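Local coordinates for putative hemoglobin-like oxygen-binding protein (Pseudoalteromonas haloplanktis, PDB 4UUR) that is a group II truncated hemoglobin that binds heme b and probably binds and carries oxygen, at residues Y42-T47 against M110-K115; Y55-L60 against M97-D102. One frame throughout, in Å; residues are numbered along the deposited sequence.

In the fold
Two contacts show how a truncated globin fold is closed around its heme, one by helix-to-helix packing and one by loops that meet beyond the cofactor's rim. Contact 1 joins the end of helix 31-45 to the middle of helix 103-120, and contact 2 joins the turn after helix 52-56 to the loop between helices 92-95 and 103-120. Along the chain the order is 42-47, 55-60, 97-102, 110-115, so contact 1 brackets contact 2. Their centres lie about 15 Å apart, yet they touch: M45 SD is 3.6 Å from H58 CE1, and A46 CB is 3.5 Å from Y55 CE1. Thus M45 packs on H58 and H58 on the heme, so the helix crossing adjoins the heme pocket.

Contact 1: residues Y42-T47 against M110-K115; sequences YDIMAT and MYCMNK
The sulfur of C112, the CG2 branch of I44 and the CA and CB of M45 make the meeting point of the two helices, a small example of apolar packing between globin helices. C112 SG comes up to the backbone of the other helix, 3.7 Å from M45 CA and 4.0 Å from M45 CB. It is reached from a second direction by the methyl branch of I44, whose CG2 lies 4.1 Å from the same sulfur. The thiol thus sits against two successive residues, and the CA atoms of M45 and C112 come within 6.0 Å, consistent with the small side chain at this crossing.

I44 divides its contacts between its two branches. CG2 is anti to the backbone N and serves the cysteine, while CG1, beside the backbone N (chi1 -73°), carries CD1 toward the first methylene of K115, at 4.1 Å from K115 CB. The lysine offers only this base of its chain; bends farther along turn the amine away, and its CD rests over one face of the Y111 ring, toward the rim. K115 NZ then makes a weak hydrogen bond to Y111 OH, 3.4 Å long, at the exposed margin of the contact.

Y111 OH also hydrogen-bonds to D48, and its ring meets Y50 edge-to-face. On the buried flank F41, one turn before M45, packs on C112, while M45 rests on L54 and Y55 of helix 52-56, with its side chain about 7 Å from the heme. M110 packs on F134 and A138 of helix 124-141, and M113 reaches F134 as well as F41 and F69, so that helix 103-120 packs against helices 31-45, 63-76 and 124-141.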
# COMPACT_ATOMS: atom_id res chain seq x y z
N TYR A 42 6.46 -4.57 -0.29
CA TYR A 42 7.19 -4.88 -1.51
C TYR A 42 8.12 -6.06 -1.30
O TYR A 42 8.37 -6.84 -2.22
CB TYR A 42 7.94 -3.61 -1.98
CG TYR A 42 6.97 -2.57 -2.56
CD1 TYR A 42 6.22 -2.86 -3.69
CD2 TYR A 42 6.78 -1.36 -1.95
CE1 TYR A 42 5.27 -1.97 -4.20
CE2 TYR A 42 5.88 -0.42 -2.47
CZ TYR A 42 5.11 -0.73 -3.60
OH TYR A 42 4.19 0.15 -4.13
N ASP A 43 8.64 -6.21 -0.10
CA ASP A 43 9.51 -7.33 0.19
C ASP A 43 8.80 -8.65 -0.03
O ASP A 43 9.37 -9.59 -0.59
CB ASP A 43 10.01 -7.22 1.62
CG ASP A 43 11.26 -6.31 1.72
OD1 ASP A 43 11.78 -5.85 0.68
OD2 ASP A 43 11.72 -6.12 2.86
N ILE A 44 7.54 -8.69 0.39
CA ILE A 44 6.69 -9.86 0.27
C ILE A 44 6.21 -10.02 -1.17
O ILE A 44 6.22 -11.14 -1.71
CB ILE A 44 5.49 -9.75 1.21
CG1 ILE A 44 5.97 -9.96 2.65
CG2 ILE A 44 4.38 -10.71 0.82
CD1 ILE A 44 4.95 -9.55 3.69
N MET A 45 5.79 -8.90 -1.78
CA MET A 45 5.32 -8.93 -3.15
C MET A 45 6.35 -9.54 -4.08
O MET A 45 5.99 -10.26 -5.02
CB MET A 45 5.01 -7.52 -3.66
CG MET A 45 4.53 -7.46 -5.12
SD MET A 45 4.43 -5.80 -5.79
CE MET A 45 3.17 -5.03 -4.76
N ALA A 46 7.62 -9.18 -3.84
CA ALA A 46 8.73 -9.53 -4.72
C ALA A 46 9.18 -11.01 -4.65
O ALA A 46 10.00 -11.46 -5.45
CB ALA A 46 9.92 -8.60 -4.46
N THR A 47 8.64 -11.76 -3.72
CA THR A 47 9.07 -13.12 -3.58
C THR A 47 7.98 -14.13 -3.44
O THR A 47 8.24 -15.29 -3.42
CB THR A 47 9.98 -13.24 -2.36
OG1 THR A 47 9.31 -12.71 -1.19
CG2 THR A 47 11.30 -12.50 -2.66
N MET A 110 -4.12 -7.11 -1.97
CA MET A 110 -4.60 -7.28 -0.58
C MET A 110 -3.90 -8.39 0.22
O MET A 110 -3.55 -8.20 1.38
CB MET A 110 -6.09 -7.43 -0.51
CG MET A 110 -6.80 -6.10 -0.67
SD MET A 110 -6.15 -4.76 0.37
CE MET A 110 -6.64 -5.41 1.98
N TYR A 111 -3.68 -9.52 -0.41
CA TYR A 111 -2.94 -10.62 0.19
C TYR A 111 -1.58 -10.15 0.72
O TYR A 111 -1.23 -10.43 1.85
CB TYR A 111 -2.80 -11.72 -0.87
CG TYR A 111 -1.80 -12.77 -0.57
CD1 TYR A 111 -0.48 -12.61 -0.93
CD2 TYR A 111 -2.17 -13.97 0.06
CE1 TYR A 111 0.47 -13.58 -0.66
CE2 TYR A 111 -1.24 -14.96 0.33
CZ TYR A 111 0.07 -14.77 -0.05
OH TYR A 111 1.01 -15.71 0.21
N CYS A 112 -0.83 -9.41 -0.09
CA CYS A 112 0.42 -8.81 0.35
C CYS A 112 0.20 -7.84 1.50
O CYS A 112 0.98 -7.85 2.46
CB CYS A 112 1.10 -8.06 -0.79
SG CYS A 112 1.82 -9.16 -2.00
N MET A 113 -0.80 -6.96 1.40
CA MET A 113 -0.98 -5.93 2.46
C MET A 113 -1.56 -6.51 3.79
O MET A 113 -1.17 -6.09 4.90
CB MET A 113 -1.81 -4.76 1.94
CG MET A 113 -2.05 -3.68 2.97
SD MET A 113 -0.48 -3.00 3.54
CE MET A 113 -0.07 -1.95 2.12
N ASN A 114 -2.46 -7.49 3.68
CA ASN A 114 -2.85 -8.33 4.86
C ASN A 114 -1.66 -8.95 5.60
O ASN A 114 -1.48 -8.80 6.81
CB ASN A 114 -3.84 -9.43 4.44
CG ASN A 114 -5.21 -8.87 4.04
OD1 ASN A 114 -5.63 -7.81 4.49
ND2 ASN A 114 -5.88 -9.55 3.14
N LYS A 115 -0.83 -9.66 4.87
CA LYS A 115 0.37 -10.23 5.47
C LYS A 115 1.27 -9.19 6.13
O LYS A 115 1.86 -9.46 7.21
CB LYS A 115 1.16 -10.98 4.41
CG LYS A 115 0.47 -12.27 3.98
CD LYS A 115 1.35 -13.05 3.02
CE LYS A 115 1.93 -14.31 3.65
NZ LYS A 115 0.90 -15.39 3.57

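Contact 2: residues Y55-L60 against M97-D102; sequences YDMHPL and MPFTID. With HEM (protoporphyrin IX containing Fe), chain C.
M57 and F99 both turn CG beside the backbone N (chi1 -57° and -40°), and a bend at the end of the methionine chain (chi3 79°) swings its methyl across to the phenylalanine. M57 CE ends 3.6 Å from F99 CB, meeting the base of the side chain and coming obliquely to the ring, and lies 3.8 Å from the carbonyl O of T100. The side chains meet by apolar packing, with the methyl also near a carbonyl oxygen.

What the two segments share is the heme edge. The F99 ring takes heme methyl CMA over the centre of one face, 3.9 Å above its plane, while its CZ touches the propionate carbon CAA at 3.5 Å. M57 CB meets the same methyl from the other segment. In this two-over-two truncated globin fold F99 lies on the proximal face of the heme, that of the axial ligand H96, and H58 on the distal face, where a water sits 2.2 Å from the iron; M57 reaches round the edge between them. H58 brings one face to CMA, offset toward the rim, its ND1 hydrogen-bonded to L54 O, which fixes the turn of the ring. P59 CD lies 3.4 Å from propionate oxygen O1A. Farther round the rim, I101 sends CG2 against the vinyl carbon CBB, 3.3 Å away, its backbone N hydrogen-bonded to N143 OD1, and D102 N-caps helix 103-120 through a hydrogen bond from L105 N to D102 OD1.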
# COMPACT_ATOMS: atom_id res chain seq x y z
N TYR A 55 3.71 -8.35 -9.10
CA TYR A 55 5.09 -7.97 -9.07
C TYR A 55 5.64 -7.60 -10.46
O TYR A 55 6.35 -6.60 -10.63
CB TYR A 55 5.90 -9.11 -8.49
CG TYR A 55 7.39 -8.82 -8.35
CD1 TYR A 55 7.86 -7.61 -7.83
CD2 TYR A 55 8.33 -9.78 -8.71
CE1 TYR A 55 9.23 -7.37 -7.71
CE2 TYR A 55 9.69 -9.52 -8.61
CZ TYR A 55 10.12 -8.34 -8.10
OH TYR A 55 11.46 -8.14 -7.99
N ASP A 56 5.30 -8.41 -11.43
CA ASP A 56 5.70 -8.22 -12.82
C ASP A 56 5.15 -6.92 -13.50
O ASP A 56 5.64 -6.48 -14.53
CB ASP A 56 5.26 -9.46 -13.61
CG ASP A 56 6.09 -10.73 -13.25
OD1 ASP A 56 7.15 -10.59 -12.57
OD2 ASP A 56 5.67 -11.86 -13.65
N MET A 57 4.17 -6.28 -12.93
CA MET A 57 3.75 -4.99 -13.43
C MET A 57 4.74 -3.89 -12.97
O MET A 57 4.68 -2.73 -13.45
CB MET A 57 2.38 -4.67 -12.89
CG MET A 57 1.29 -5.67 -13.21
SD MET A 57 -0.22 -5.11 -12.42
CE MET A 57 -0.76 -3.84 -13.55
N HIS A 58 5.65 -4.23 -12.08
CA HIS A 58 6.57 -3.22 -11.57
C HIS A 58 7.93 -3.31 -12.27
O HIS A 58 8.66 -4.25 -12.05
CB HIS A 58 6.75 -3.39 -10.07
CG HIS A 58 5.53 -3.10 -9.26
ND1 HIS A 58 4.46 -3.97 -9.17
CD2 HIS A 58 5.21 -2.03 -8.49
CE1 HIS A 58 3.54 -3.45 -8.38
NE2 HIS A 58 3.98 -2.28 -7.94
N PRO A 59 8.29 -2.32 -13.08
CA PRO A 59 9.64 -2.29 -13.66
C PRO A 59 10.68 -2.10 -12.56
O PRO A 59 10.49 -1.30 -11.65
CB PRO A 59 9.61 -1.07 -14.59
CG PRO A 59 8.20 -0.59 -14.58
CD PRO A 59 7.61 -1.04 -13.28
N LEU A 60 11.75 -2.88 -12.62
CA LEU A 60 12.71 -2.88 -11.55
C LEU A 60 13.72 -1.80 -11.82
O LEU A 60 13.79 -1.29 -12.93
CB LEU A 60 13.36 -4.25 -11.44
CG LEU A 60 12.35 -5.40 -11.27
CD1 LEU A 60 13.08 -6.74 -11.31
CD2 LEU A 60 11.60 -5.27 -9.95
N MET A 97 -5.13 4.22 -13.78
CA MET A 97 -5.83 4.00 -15.07
C MET A 97 -4.93 3.56 -16.24
O MET A 97 -5.44 2.94 -17.18
CB MET A 97 -6.64 5.27 -15.50
CG MET A 97 -8.09 5.36 -14.95
SD MET A 97 -9.05 3.94 -15.53
CE MET A 97 -9.98 3.49 -14.08
N PRO A 98 -3.61 3.92 -16.22
CA PRO A 98 -2.73 3.37 -17.25
C PRO A 98 -2.66 1.86 -17.23
O PRO A 98 -2.36 1.29 -18.24
CB PRO A 98 -1.35 3.93 -16.89
CG PRO A 98 -1.65 5.21 -16.22
CD PRO A 98 -2.94 4.99 -15.47
N PHE A 99 -2.95 1.21 -16.08
CA PHE A 99 -2.83 -0.25 -15.95
C PHE A 99 -4.20 -0.93 -16.08
O PHE A 99 -5.27 -0.34 -15.89
CB PHE A 99 -2.15 -0.64 -14.62
CG PHE A 99 -1.00 0.27 -14.23
CD1 PHE A 99 0.22 0.20 -14.89
CD2 PHE A 99 -1.14 1.20 -13.23
CE1 PHE A 99 1.29 1.02 -14.54
CE2 PHE A 99 -0.11 2.06 -12.89
CZ PHE A 99 1.11 1.97 -13.54
N THR A 100 -4.13 -2.21 -16.43
CA THR A 100 -5.27 -3.09 -16.40
C THR A 100 -5.27 -3.74 -15.01
O THR A 100 -4.36 -4.47 -14.67
CB THR A 100 -5.13 -4.17 -17.49
OG1 THR A 100 -5.13 -3.55 -18.79
CG2 THR A 100 -6.23 -5.26 -17.39
N ILE A 101 -6.28 -3.46 -14.21
CA ILE A 101 -6.40 -4.05 -12.86
C ILE A 101 -7.74 -4.78 -12.70
O ILE A 101 -8.78 -4.13 -12.62
CB ILE A 101 -6.34 -2.92 -11.83
CG1 ILE A 101 -5.03 -2.16 -11.99
CG2 ILE A 101 -6.50 -3.48 -10.42
CD1 ILE A 101 -4.97 -0.93 -11.14
N ASP A 102 -7.70 -6.11 -12.66
CA ASP A 102 -8.89 -6.94 -12.37
C ASP A 102 -8.95 -7.40 -10.88
O ASP A 102 -8.07 -7.08 -10.08
CB ASP A 102 -8.92 -8.18 -13.30
CG ASP A 102 -7.68 -9.02 -13.17
OD1 ASP A 102 -6.95 -8.82 -12.18
OD2 ASP A 102 -7.40 -9.85 -14.07
CHA HEM C . 1.54 2.85 -8.21
CHB HEM C . -0.47 -1.51 -9.07
CHC HEM C . -3.61 -0.60 -5.48
CHD HEM C . -0.96 3.14 -4.14
C1A HEM C . 1.25 1.61 -8.77
C2A HEM C . 1.92 1.05 -9.85
C3A HEM C . 1.37 -0.18 -10.07
C4A HEM C . 0.33 -0.39 -9.14
CMA HEM C . 1.78 -1.17 -11.15
CAA HEM C . 3.05 1.65 -10.66
CBA HEM C . 4.26 2.04 -9.81
CGA HEM C . 5.60 1.94 -10.50
O1A HEM C . 6.14 0.87 -10.86
O2A HEM C . 6.23 3.00 -10.66
C1B HEM C . -1.55 -1.61 -8.17
C2B HEM C . -2.55 -2.62 -8.22
C3B HEM C . -3.44 -2.36 -7.21
C4B HEM C . -2.97 -1.12 -6.59
CMB HEM C . -2.52 -3.79 -9.19
CAB HEM C . -4.71 -2.96 -6.69
CBB HEM C . -5.34 -3.89 -7.32
C1C HEM C . -3.13 0.46 -4.71
C2C HEM C . -3.63 0.89 -3.47
C3C HEM C . -2.87 1.98 -3.12
C4C HEM C . -1.89 2.16 -4.13
CMC HEM C . -4.81 0.28 -2.74
CAC HEM C . -2.90 2.83 -1.91
CBC HEM C . -3.64 2.52 -0.84
C1D HEM C . -0.13 3.34 -5.20
C2D HEM C . 0.73 4.53 -5.25
C3D HEM C . 1.41 4.44 -6.37
C4D HEM C . 0.97 3.21 -7.01
CMD HEM C . 0.84 5.67 -4.28
CAD HEM C . 2.39 5.46 -6.91
CBD HEM C . 1.58 6.32 -7.89
CGD HEM C . 2.35 7.49 -8.50
O1D HEM C . 3.58 7.64 -8.34
O2D HEM C . 1.79 8.36 -9.19
NA HEM C . 0.30 0.69 -8.31
NB HEM C . -1.85 -0.77 -7.19
NC HEM C . -2.08 1.21 -5.06
ND HEM C . 0.08 2.55 -6.23
FE HEM C . -0.84 0.98 -6.69
O HOH W 1 0.63 -0.14 -5.53